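Local coordinates for protein beta-xylanase (Caldicellulosiruptor kristjanssonii, PDB 7NWN) that probably binds plant cell-wall polysaccharide, as a calcium-bearing family 9 carbohydrate-binding module of a multimodular xylanase, at residues G28-D33 against K62-D67; L131-K136 against V146-A151; Q56-F61 against E75-V80. One frame throughout, in Å; residues are numbered along the deposited sequence.

Interaction 1 (G28-D33 against K62-D67); sequences GSPVID and KLMWDD. With CA (calcium ion), chain R; EDO (1,2-ethanediol), chain O; EDO (1,2-ethanediol), chain J.
Gly28 N donates to Trp65 O across 2.7 Å, a nearly straight bond (161° at the hydrogen) that ties the loop after strand 22-25 to the last part of strand 58-66. Glycine suits this point twice over: its phi of 172° is a conformation that glycine reaches most easily, and a beta carbon would run into the sulfur of Met64. That sulfur, SD, lies 3.6 Å from Gly28 CA, while Met64 CG meets Gly28 O at 3.5 Å. With CG anti to the backbone N (chi1 -163°), the slim, unbranched methionine chain runs along the loop and also reaches Pro30, whose CD is 3.9 Å from SD; the two side chains pass one another, oppositely directed. Trp40 and Tyr71 pack against both. On the same strand, Trp65 points away from the loop at its beta carbon; its side chain packs on Val25 and Leu202, and its NE1 is hydrogen-bonded to Lys203 O.

Asp66 supplies the polar side of the contact. In one of the two modelled conformers of Ser29, OG bonds to Asp66 OD2 at 2.8 Å from the anti side of the carboxylate, a bond the other conformer may not keep; Tyr71 OH is a second partner of that oxygen. Further along the loop, calcium is bound by Val31 O and by Asp33 OD1, each at 2.3 Å, and by a water that also donates to Asp33 OD2; Glu35, Asp37 and Glu147 complete the site. Hydrogen bonds and thioether packing thus fix the loop at Gly28 and Ser29, while a few residues further on a divalent cation gathers oxygen ligands whose negative charge would otherwise probably be unfavourable.

Interaction 2 (L131-K136 against V146-A151); sequences LRFYTK and VEARIA. With CA (calcium ion), chain R.
Tyr134 and Arg149 form a hydrogen-bonded antiparallel pair, as do Lys136 and Glu147, and the strand axes of 133-136 and 146-151 run 4.7 Å apart at 166°. Tyr134 N reaches Arg149 O at 2.9 Å, and Arg149 N returns a bond to Tyr134 O. Thr135 faces Ala148 between these pairs and Phe133 faces Ile150 beyond Tyr134, both as non-hydrogen-bonded pairs.

Just before strand 133-140, in a 3-10 turn, Arg132 takes hold of Ala151 O side-on, with NE (3.0 Å) and NH2 (2.8 Å), the oxygen lying in the guanidinium plane; the bend at chi3 (61°) folds the group back to that one oxygen, and NH2 also meets Glu100. A leucine here would probably leave Ala151 O without both donors and Glu100 without its salt-bridge mate. Phe133 CE1 touches Ala148 CB at 3.9 Å, the small alanine making room for the ring, and Thr135 CG2 lies over one face of that ring, offset toward its rim. From the other side of the sheet, Glu147 extends both carboxylate oxygens to calcium, OE2 at 2.4 Å, while Gly34 and Trp40 donate to them.

Strand 69-77 flanks 143-151 through backbone bonds at Val72 and Ala74, and strands 93-99 and 112-118 pack against the face carrying Ala148, Ile150 and Thr135.

Interaction 3 (Q56-F61 against E75-V80); sequences QTNAKF and EVYDPV. With CA (calcium ion), chain Q.
Gln56 and Thr57 approach Tyr77 and Asp78 where the beta hairpin of strands 58-66 and 69-77, part of a four-stranded antiparallel sheet in this CBM9 fold, opens towards a calcium site. Gln56 O sits in the plane of the Tyr77 ring, at its edge, 3.2 Å from CD2, where the slightly positive ring hydrogens suit a carbonyl oxygen.

Thr57 uses both branches. Its CG2 packs on Val76 CG1 at 3.8 Å, and its OG1 makes a weak hydrogen bond of 3.3 Å to Asp78 OD1. That carboxylate chelates the calcium through both oxygens, and Val80 O binds the ion at 2.2 Å; Asp92 and Ala171 contribute further ligands. A hydroxyl is thus well placed as a second-shell partner of the metal.

Asn58 N donates to Tyr77 O, and Tyr77 N donates to Asn58 O. Because chi1 is 58°, the Asn58 amide leans across the tyrosine, 14° from parallel with the ring, and ND2 comes 3.4 Å from CD2, obliquely.

Ala59 faces Val76 in the non-hydrogen-bonded pair, whose alpha carbons are only 4.2 Å apart; the bare methyl meets Val76 CG2 and, beyond the sheet, Val168 of strand 161-171.

Lys60 and Glu75 carry the ladder on with a further pair of backbone bonds, and their side chains run alongside each other in the same direction. Trp45 offers the ammonium a cation-pi partner, and Arg145 holds Glu75 OE2. The opposite charges stay beyond salt-bridge range; in one of the two modelled lysine conformers, and so less certain, a water accepts from Lys60 NZ at 2.8 Å and donates to Glu75 OE1 at 3.0 Å.

How the interactions relate
All three contacts reach one antiparallel sheet, whose strands run 58-66, 69-77, 143-151, 133-140 across it. Interactions 1 and 3 share strand 58-66: segment 56-61 runs straight into 62-67, and the segments of the two contacts alternate along the chain, with centres about 21 Å apart. Interaction 2, in the other hairpin of the sheet, comes later in the chain; its centre is about 10 Å from that of interaction 1 and 20 Å from that of interaction 3. Interactions 1 and 2 meet at one calcium ion, where Asp33 N probably bonds to Glu147 OE1, so a loop from early in the chain is stitched to a strand more than a hundred residues further on. A second calcium lies at interaction 3, consistent with metal ions stabilising this module from a hyperthermostable enzyme.

Interaction 1 (G28-D33 against K62-D67)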
loop_
_atom_site.group_PDB
_atom_site.type_symbol
_atom_site.label_atom_id
_atom_site.label_comp_id
_atom_site.label_asym_id
_atom_site.label_seq_id
_atom_site.Cartn_x
_atom_site.Cartn_y
_atom_site.Cartn_z
ATOM N N GLY A 28 -11.243 -8.666 6.153
ATOM C CA GLY A 28 -10.877 -9.928 5.497
ATOM C C GLY A 28 -9.405 -10.234 5.717
ATOM O O GLY A 28 -8.640 -9.338 6.081
ATOM N N SER A 29 -9.050 -11.516 5.561
ATOM C CA SER A 29 -7.731 -12.021 5.896
ATOM C C SER A 29 -7.186 -12.754 4.671
ATOM O O SER A 29 -7.471 -13.925 4.477
ATOM C CB SER A 29 -7.787 -12.952 7.087
ATOM O OG SER A 29 -8.178 -12.267 8.267
ATOM N N PRO A 30 -6.430 -12.087 3.774
ATOM C CA PRO A 30 -5.796 -12.787 2.655
ATOM C C PRO A 30 -4.489 -13.509 2.996
ATOM O O PRO A 30 -3.821 -13.257 4.024
ATOM C CB PRO A 30 -5.498 -11.699 1.629
ATOM C CG PRO A 30 -5.508 -10.401 2.409
ATOM C CD PRO A 30 -6.283 -10.620 3.701
ATOM N N VAL A 31 -4.144 -14.414 2.082
ATOM C CA VAL A 31 -2.896 -15.167 2.168
ATOM C C VAL A 31 -1.819 -14.396 1.406
ATOM O O VAL A 31 -2.028 -14.060 0.235
ATOM C CB VAL A 31 -3.139 -16.577 1.595
ATOM C CG1 VAL A 31 -1.840 -17.393 1.459
ATOM C CG2 VAL A 31 -4.183 -17.317 2.477
ATOM N N ILE A 32 -0.658 -14.199 2.058
ATOM C CA ILE A 32 0.422 -13.408 1.464
ATOM C C ILE A 32 1.272 -14.347 0.597
ATOM O O ILE A 32 2.054 -15.152 1.140
ATOM C CB ILE A 32 1.274 -12.687 2.557
ATOM C CG1 ILE A 32 0.406 -11.808 3.490
ATOM C CG2 ILE A 32 2.390 -11.858 1.901
ATOM C CD1 ILE A 32 -0.369 -10.743 2.730
ATOM N N ASP A 33 1.127 -14.234 -0.738
ATOM C CA ASP A 33 1.833 -15.158 -1.633
ATOM C C ASP A 33 1.996 -14.577 -3.032
ATOM O O ASP A 33 2.552 -15.280 -3.878
ATOM C CB ASP A 33 1.041 -16.476 -1.786
ATOM C CG ASP A 33 -0.420 -16.274 -2.207
ATOM O OD1 ASP A 33 -0.858 -15.124 -2.519
ATOM O OD2 ASP A 33 -1.099 -17.268 -2.291
ATOM N N LYS A 62 -5.924 -2.597 -3.951
ATOM C CA LYS A 62 -7.058 -2.929 -3.104
ATOM C C LYS A 62 -6.552 -2.972 -1.671
ATOM O O LYS A 62 -5.367 -3.240 -1.460
ATOM C CB LYS A 62 -7.607 -4.292 -3.504
ATOM C CG LYS A 62 -8.302 -4.276 -4.865
ATOM C CD LYS A 62 -8.876 -5.626 -5.286
ATOM C CE LYS A 62 -9.723 -5.499 -6.549
ATOM N NZ LYS A 62 -10.390 -6.761 -6.855
ATOM N N LEU A 63 -7.472 -2.768 -0.730
ATOM C CA LEU A 63 -7.144 -2.724 0.677
ATOM C C LEU A 63 -8.085 -3.680 1.371
ATOM O O LEU A 63 -9.220 -3.849 0.910
ATOM C CB LEU A 63 -7.373 -1.296 1.224
ATOM C CG LEU A 63 -6.385 -0.221 0.761
ATOM C CD1 LEU A 63 -6.644 1.129 1.476
ATOM C CD2 LEU A 63 -4.947 -0.670 0.989
ATOM N N MET A 64 -7.625 -4.223 2.505
ATOM C CA MET A 64 -8.458 -5.097 3.324
ATOM C C MET A 64 -7.880 -5.005 4.731
ATOM O O MET A 64 -6.700 -4.687 4.875
ATOM C CB MET A 64 -8.391 -6.531 2.778
ATOM C CG MET A 64 -9.508 -7.463 3.256
ATOM S SD MET A 64 -9.594 -9.013 2.299
ATOM C CE MET A 64 -10.022 -8.409 0.690
ATOM N N TRP A 65 -8.697 -5.223 5.771
ATOM C CA TRP A 65 -8.160 -5.240 7.125
ATOM C C TRP A 65 -8.678 -6.440 7.906
ATOM O O TRP A 65 -9.774 -6.922 7.648
ATOM C CB TRP A 65 -8.543 -3.957 7.879
ATOM C CG TRP A 65 -10.001 -3.852 8.236
ATOM C CD1 TRP A 65 -11.038 -3.523 7.407
ATOM C CD2 TRP A 65 -10.574 -4.044 9.542
ATOM N NE1 TRP A 65 -12.224 -3.484 8.101
ATOM C CE2 TRP A 65 -11.963 -3.778 9.423
ATOM C CE3 TRP A 65 -10.051 -4.401 10.795
ATOM C CZ2 TRP A 65 -12.830 -3.892 10.519
ATOM C CZ3 TRP A 65 -10.900 -4.448 11.894
ATOM C CH2 TRP A 65 -12.275 -4.248 11.733
ATOM N N ASP A 66 -7.880 -6.866 8.876
ATOM C CA ASP A 66 -8.357 -7.819 9.854
ATOM C C ASP A 66 -7.969 -7.316 11.245
ATOM O O ASP A 66 -7.335 -6.276 11.372
ATOM C CB ASP A 66 -7.933 -9.261 9.535
ATOM C CG ASP A 66 -6.459 -9.593 9.707
ATOM O OD1 ASP A 66 -5.765 -8.930 10.507
ATOM O OD2 ASP A 66 -6.031 -10.598 9.110
ATOM N N ASP A 67 -8.231 -8.136 12.264
ATOM C CA ASP A 67 -8.006 -7.725 13.639
ATOM C C ASP A 67 -6.557 -7.334 13.878
ATOM O O ASP A 67 -6.341 -6.602 14.829
ATOM C CB ASP A 67 -8.384 -8.816 14.660
ATOM C CG ASP A 67 -9.886 -9.058 14.695
ATOM O OD1 ASP A 67 -10.662 -8.223 14.145
ATOM O OD2 ASP A 67 -10.268 -10.105 15.183
HETATM CA CA CA R . -2.705 -13.835 -1.923
HETATM C C1 EDO O . -8.992 -16.482 4.773
HETATM O O1 EDO O . -8.172 -16.147 3.651
HETATM C C2 EDO O . -10.304 -15.776 4.860
HETATM O O2 EDO O . -11.285 -16.260 3.947
HETATM C C1 EDO J . -3.383 -7.214 17.805
HETATM O O1 EDO J . -4.634 -6.604 17.525
HETATM C C2 EDO J . -2.255 -6.256 17.766
HETATM O O2 EDO J . -2.065 -5.570 18.995
HETATM O O HOH W 1 -3.532 -16.109 -2.302
#

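Interaction 2 (L131-K136 against V146-A151)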
loop_
_atom_site.group_PDB
_atom_site.type_symbol
_atom_site.label_atom_id
_atom_site.label_comp_id
_atom_site.label_asym_id
_atom_site.label_seq_id
_atom_site.Cartn_x
_atom_site.Cartn_y
_atom_site.Cartn_z
ATOM N N LEU A 131 9.935 -4.937 10.746
ATOM C CA LEU A 131 9.429 -6.230 11.205
ATOM C C LEU A 131 7.905 -6.333 11.086
ATOM O O LEU A 131 7.384 -7.430 11.117
ATOM C CB LEU A 131 9.867 -6.510 12.650
ATOM C CG LEU A 131 11.268 -7.126 12.791
ATOM C CD1 LEU A 131 12.352 -6.251 12.149
ATOM C CD2 LEU A 131 11.607 -7.334 14.253
ATOM N N ARG A 132 7.205 -5.210 10.926
ATOM C CA ARG A 132 5.755 -5.202 10.806
ATOM C C ARG A 132 5.322 -5.468 9.360
ATOM O O ARG A 132 4.141 -5.684 9.135
ATOM C CB ARG A 132 5.214 -3.828 11.218
ATOM C CG ARG A 132 5.608 -3.511 12.674
ATOM C CD ARG A 132 5.206 -2.083 13.016
ATOM N NE ARG A 132 3.783 -1.882 12.907
ATOM C CZ ARG A 132 3.138 -0.812 13.322
ATOM N NH1 ARG A 132 3.810 0.165 13.909
ATOM N NH2 ARG A 132 1.821 -0.737 13.200
ATOM N N PHE A 133 6.284 -5.432 8.410
ATOM C CA PHE A 133 5.986 -5.366 6.972
ATOM C C PHE A 133 6.345 -6.713 6.347
ATOM O O PHE A 133 7.483 -7.214 6.485
ATOM C CB PHE A 133 6.787 -4.223 6.330
ATOM C CG PHE A 133 6.501 -3.868 4.887
ATOM C CD1 PHE A 133 5.202 -3.690 4.454
ATOM C CD2 PHE A 133 7.548 -3.526 4.028
ATOM C CE1 PHE A 133 4.920 -3.266 3.158
ATOM C CE2 PHE A 133 7.281 -3.084 2.727
ATOM C CZ PHE A 133 5.974 -2.991 2.278
ATOM N N TYR A 134 5.341 -7.342 5.721
ATOM C CA TYR A 134 5.598 -8.652 5.138
ATOM C C TYR A 134 5.022 -8.650 3.723
ATOM O O TYR A 134 3.838 -8.332 3.566
ATOM C CB TYR A 134 4.870 -9.701 5.968
ATOM C CG TYR A 134 4.975 -11.134 5.510
ATOM C CD1 TYR A 134 6.122 -11.649 4.903
ATOM C CD2 TYR A 134 3.892 -11.991 5.715
ATOM C CE1 TYR A 134 6.171 -12.982 4.528
ATOM C CE2 TYR A 134 3.928 -13.333 5.353
ATOM C CZ TYR A 134 5.076 -13.827 4.751
ATOM O OH TYR A 134 5.106 -15.146 4.412
ATOM N N THR A 135 5.855 -9.039 2.726
ATOM C CA THR A 135 5.445 -8.808 1.336
ATOM C C THR A 135 5.825 -10.019 0.485
ATOM O O THR A 135 6.797 -10.714 0.788
ATOM C CB THR A 135 6.106 -7.552 0.728
ATOM O OG1 THR A 135 7.516 -7.787 0.717
ATOM C CG2 THR A 135 5.805 -6.277 1.493
ATOM N N LYS A 136 5.102 -10.163 -0.630
ATOM C CA LYS A 136 5.481 -11.029 -1.741
ATOM C C LYS A 136 5.207 -10.260 -3.031
ATOM O O LYS A 136 4.309 -9.404 -3.052
ATOM C CB LYS A 136 4.584 -12.268 -1.731
ATOM C CG LYS A 136 4.839 -13.172 -0.538
ATOM C CD LYS A 136 6.183 -13.826 -0.546
ATOM C CE LYS A 136 6.304 -14.733 0.661
ATOM N NZ LYS A 136 7.732 -15.098 0.902
ATOM N N VAL A 146 2.246 -6.611 -6.053
ATOM C CA VAL A 146 2.756 -6.571 -4.691
ATOM C C VAL A 146 1.581 -6.986 -3.820
ATOM O O VAL A 146 0.475 -6.525 -4.068
ATOM C CB VAL A 146 3.231 -5.160 -4.302
ATOM C CG1 VAL A 146 3.589 -5.097 -2.813
ATOM C CG2 VAL A 146 4.433 -4.759 -5.200
ATOM N N GLU A 147 1.829 -7.920 -2.898
ATOM C CA GLU A 147 0.840 -8.227 -1.876
ATOM C C GLU A 147 1.522 -8.038 -0.521
ATOM O O GLU A 147 2.544 -8.653 -0.296
ATOM C CB GLU A 147 0.383 -9.668 -2.054
ATOM C CG GLU A 147 -0.881 -9.987 -1.216
ATOM C CD GLU A 147 -1.515 -11.320 -1.592
ATOM O OE1 GLU A 147 -0.771 -12.235 -2.033
ATOM O OE2 GLU A 147 -2.760 -11.434 -1.492
ATOM N N ALA A 148 0.949 -7.181 0.333
ATOM C CA ALA A 148 1.644 -6.662 1.516
ATOM C C ALA A 148 0.732 -6.768 2.744
ATOM O O ALA A 148 -0.487 -6.543 2.660
ATOM C CB ALA A 148 2.062 -5.219 1.281
ATOM N N ARG A 149 1.372 -7.049 3.880
ATOM C CA ARG A 149 0.689 -7.029 5.164
ATOM C C ARG A 149 1.464 -6.081 6.084
ATOM O O ARG A 149 2.693 -6.195 6.166
ATOM C CB ARG A 149 0.683 -8.445 5.744
ATOM C CG ARG A 149 -0.038 -8.560 7.090
ATOM C CD ARG A 149 0.082 -9.971 7.711
ATOM N NE ARG A 149 -0.819 -10.189 8.866
ATOM C CZ ARG A 149 -0.372 -10.067 10.117
ATOM N NH1 ARG A 149 0.905 -9.748 10.348
ATOM N NH2 ARG A 149 -1.183 -10.338 11.121
ATOM N N ILE A 150 0.730 -5.166 6.748
ATOM C CA ILE A 150 1.290 -4.332 7.805
ATOM C C ILE A 150 0.580 -4.646 9.140
ATOM O O ILE A 150 -0.611 -4.444 9.250
ATOM C CB ILE A 150 1.134 -2.855 7.420
ATOM C CG1 ILE A 150 1.967 -2.494 6.189
ATOM C CG2 ILE A 150 1.480 -1.997 8.632
ATOM C CD1 ILE A 150 1.499 -1.230 5.504
ATOM N N ALA A 151 1.316 -5.211 10.088
ATOM C CA ALA A 151 0.820 -5.535 11.423
ATOM C C ALA A 151 0.488 -4.207 12.136
ATOM O O ALA A 151 1.285 -3.267 12.095
ATOM C CB ALA A 151 1.938 -6.285 12.116
HETATM CA CA CA R . -2.705 -13.835 -1.923
HETATM O O HOH W 2 3.175 -8.402 8.914
HETATM O O HOH W 1 -3.532 -16.109 -2.302
#

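Interaction 3 (Q56-F61 against E75-V80)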
loop_
_atom_site.group_PDB
_atom_site.type_symbol
_atom_site.label_atom_id
_atom_site.label_comp_id
_atom_site.label_asym_id
_atom_site.label_seq_id
_atom_site.Cartn_x
_atom_site.Cartn_y
_atom_site.Cartn_z
ATOM N N GLN A 56 3.548 5.581 -19.553
ATOM C CA GLN A 56 2.558 4.549 -19.845
ATOM C C GLN A 56 2.394 3.601 -18.644
ATOM O O GLN A 56 1.640 2.627 -18.725
ATOM C CB GLN A 56 2.914 3.732 -21.090
ATOM C CG GLN A 56 3.318 4.535 -22.314
ATOM C CD GLN A 56 2.140 4.786 -23.213
ATOM O OE1 GLN A 56 1.274 5.608 -22.917
ATOM N NE2 GLN A 56 2.102 4.062 -24.318
ATOM N N THR A 57 3.128 3.865 -17.552
ATOM C CA THR A 57 2.947 3.116 -16.308
ATOM C C THR A 57 1.633 3.515 -15.642
ATOM O O THR A 57 1.305 4.687 -15.602
ATOM C CB THR A 57 4.113 3.329 -15.347
ATOM O OG1 THR A 57 5.201 2.755 -16.063
ATOM C CG2 THR A 57 3.968 2.649 -13.991
ATOM N N ASN A 58 0.857 2.527 -15.183
ATOM C CA ASN A 58 -0.322 2.818 -14.387
ATOM C C ASN A 58 -0.449 1.712 -13.343
ATOM O O ASN A 58 0.301 0.735 -13.407
ATOM C CB ASN A 58 -1.600 3.041 -15.198
ATOM C CG ASN A 58 -1.918 1.841 -16.054
ATOM O OD1 ASN A 58 -2.552 0.901 -15.598
ATOM N ND2 ASN A 58 -1.433 1.848 -17.283
ATOM N N ALA A 59 -1.354 1.914 -12.370
ATOM C CA ALA A 59 -1.410 1.021 -11.234
ATOM C C ALA A 59 -2.809 1.046 -10.643
ATOM O O ALA A 59 -3.575 1.974 -10.889
ATOM C CB ALA A 59 -0.396 1.430 -10.189
ATOM N N LYS A 60 -3.083 0.026 -9.822
ATOM C CA LYS A 60 -4.293 -0.035 -9.030
ATOM C C LYS A 60 -3.950 -0.757 -7.735
ATOM O O LYS A 60 -2.918 -1.427 -7.635
ATOM C CB LYS A 60 -5.384 -0.728 -9.847
ATOM C CG LYS A 60 -4.941 -2.001 -10.573
ATOM C CD LYS A 60 -6.037 -2.631 -11.442
ATOM C CE LYS A 60 -5.620 -3.775 -12.360
ATOM N NZ LYS A 60 -6.770 -4.250 -13.181
ATOM N N PHE A 61 -4.811 -0.608 -6.733
ATOM C CA PHE A 61 -4.569 -1.345 -5.502
ATOM C C PHE A 61 -5.900 -1.549 -4.794
ATOM O O PHE A 61 -6.836 -0.770 -5.013
ATOM C CB PHE A 61 -3.528 -0.634 -4.630
ATOM C CG PHE A 61 -4.034 0.650 -4.023
ATOM C CD1 PHE A 61 -3.933 1.854 -4.715
ATOM C CD2 PHE A 61 -4.625 0.647 -2.759
ATOM C CE1 PHE A 61 -4.429 3.033 -4.160
ATOM C CE2 PHE A 61 -5.117 1.825 -2.193
ATOM C CZ PHE A 61 -5.028 3.020 -2.896
ATOM N N GLU A 75 -1.320 -3.841 -8.238
ATOM C CA GLU A 75 -0.783 -4.257 -9.533
ATOM C C GLU A 75 -0.337 -3.035 -10.337
ATOM O O GLU A 75 -1.066 -2.018 -10.416
ATOM C CB GLU A 75 -1.858 -5.003 -10.331
ATOM C CG GLU A 75 -2.093 -6.362 -9.751
ATOM C CD GLU A 75 -3.069 -7.263 -10.491
ATOM O OE1 GLU A 75 -3.431 -6.952 -11.627
ATOM O OE2 GLU A 75 -3.432 -8.290 -9.915
ATOM N N VAL A 76 0.853 -3.177 -10.933
ATOM C CA VAL A 76 1.432 -2.098 -11.702
ATOM C C VAL A 76 1.605 -2.593 -13.146
ATOM O O VAL A 76 2.289 -3.591 -13.357
ATOM C CB VAL A 76 2.794 -1.679 -11.094
ATOM C CG1 VAL A 76 3.444 -0.547 -11.910
ATOM C CG2 VAL A 76 2.671 -1.271 -9.613
ATOM N N TYR A 77 1.052 -1.848 -14.102
ATOM C CA TYR A 77 1.376 -1.993 -15.511
ATOM C C TYR A 77 2.588 -1.107 -15.811
ATOM O O TYR A 77 2.526 0.115 -15.673
ATOM C CB TYR A 77 0.153 -1.601 -16.347
ATOM C CG TYR A 77 0.432 -1.592 -17.829
ATOM C CD1 TYR A 77 0.308 -2.752 -18.590
ATOM C CD2 TYR A 77 0.848 -0.419 -18.465
ATOM C CE1 TYR A 77 0.591 -2.755 -19.951
ATOM C CE2 TYR A 77 1.154 -0.408 -19.817
ATOM C CZ TYR A 77 1.021 -1.580 -20.556
ATOM O OH TYR A 77 1.330 -1.573 -21.885
ATOM N N ASP A 78 3.692 -1.754 -16.205
ATOM C CA ASP A 78 4.971 -1.123 -16.385
ATOM C C ASP A 78 5.797 -2.030 -17.291
ATOM O O ASP A 78 6.343 -3.030 -16.842
ATOM C CB ASP A 78 5.661 -0.875 -15.051
ATOM C CG ASP A 78 6.964 -0.070 -15.131
ATOM O OD1 ASP A 78 7.421 0.314 -16.245
ATOM O OD2 ASP A 78 7.501 0.184 -14.058
ATOM N N PRO A 79 5.895 -1.698 -18.598
ATOM C CA PRO A 79 6.649 -2.524 -19.561
ATOM C C PRO A 79 8.180 -2.588 -19.416
ATOM O O PRO A 79 8.819 -3.488 -19.969
ATOM C CB PRO A 79 6.182 -1.978 -20.924
ATOM C CG PRO A 79 5.800 -0.523 -20.624
ATOM C CD PRO A 79 5.235 -0.534 -19.207
ATOM N N VAL A 80 8.784 -1.706 -18.603
ATOM C CA VAL A 80 10.219 -1.800 -18.351
ATOM C C VAL A 80 10.469 -1.777 -16.845
ATOM O O VAL A 80 10.264 -0.767 -16.219
ATOM C CB VAL A 80 10.994 -0.651 -19.042
ATOM C CG1 VAL A 80 12.494 -0.759 -18.790
ATOM C CG2 VAL A 80 10.688 -0.545 -20.543
HETATM CA CA CA Q . 9.601 1.040 -15.051
HETATM O O HOH W 3 -6.114 -6.977 -12.900
HETATM O O HOH W 4 9.261 2.260 -17.311
#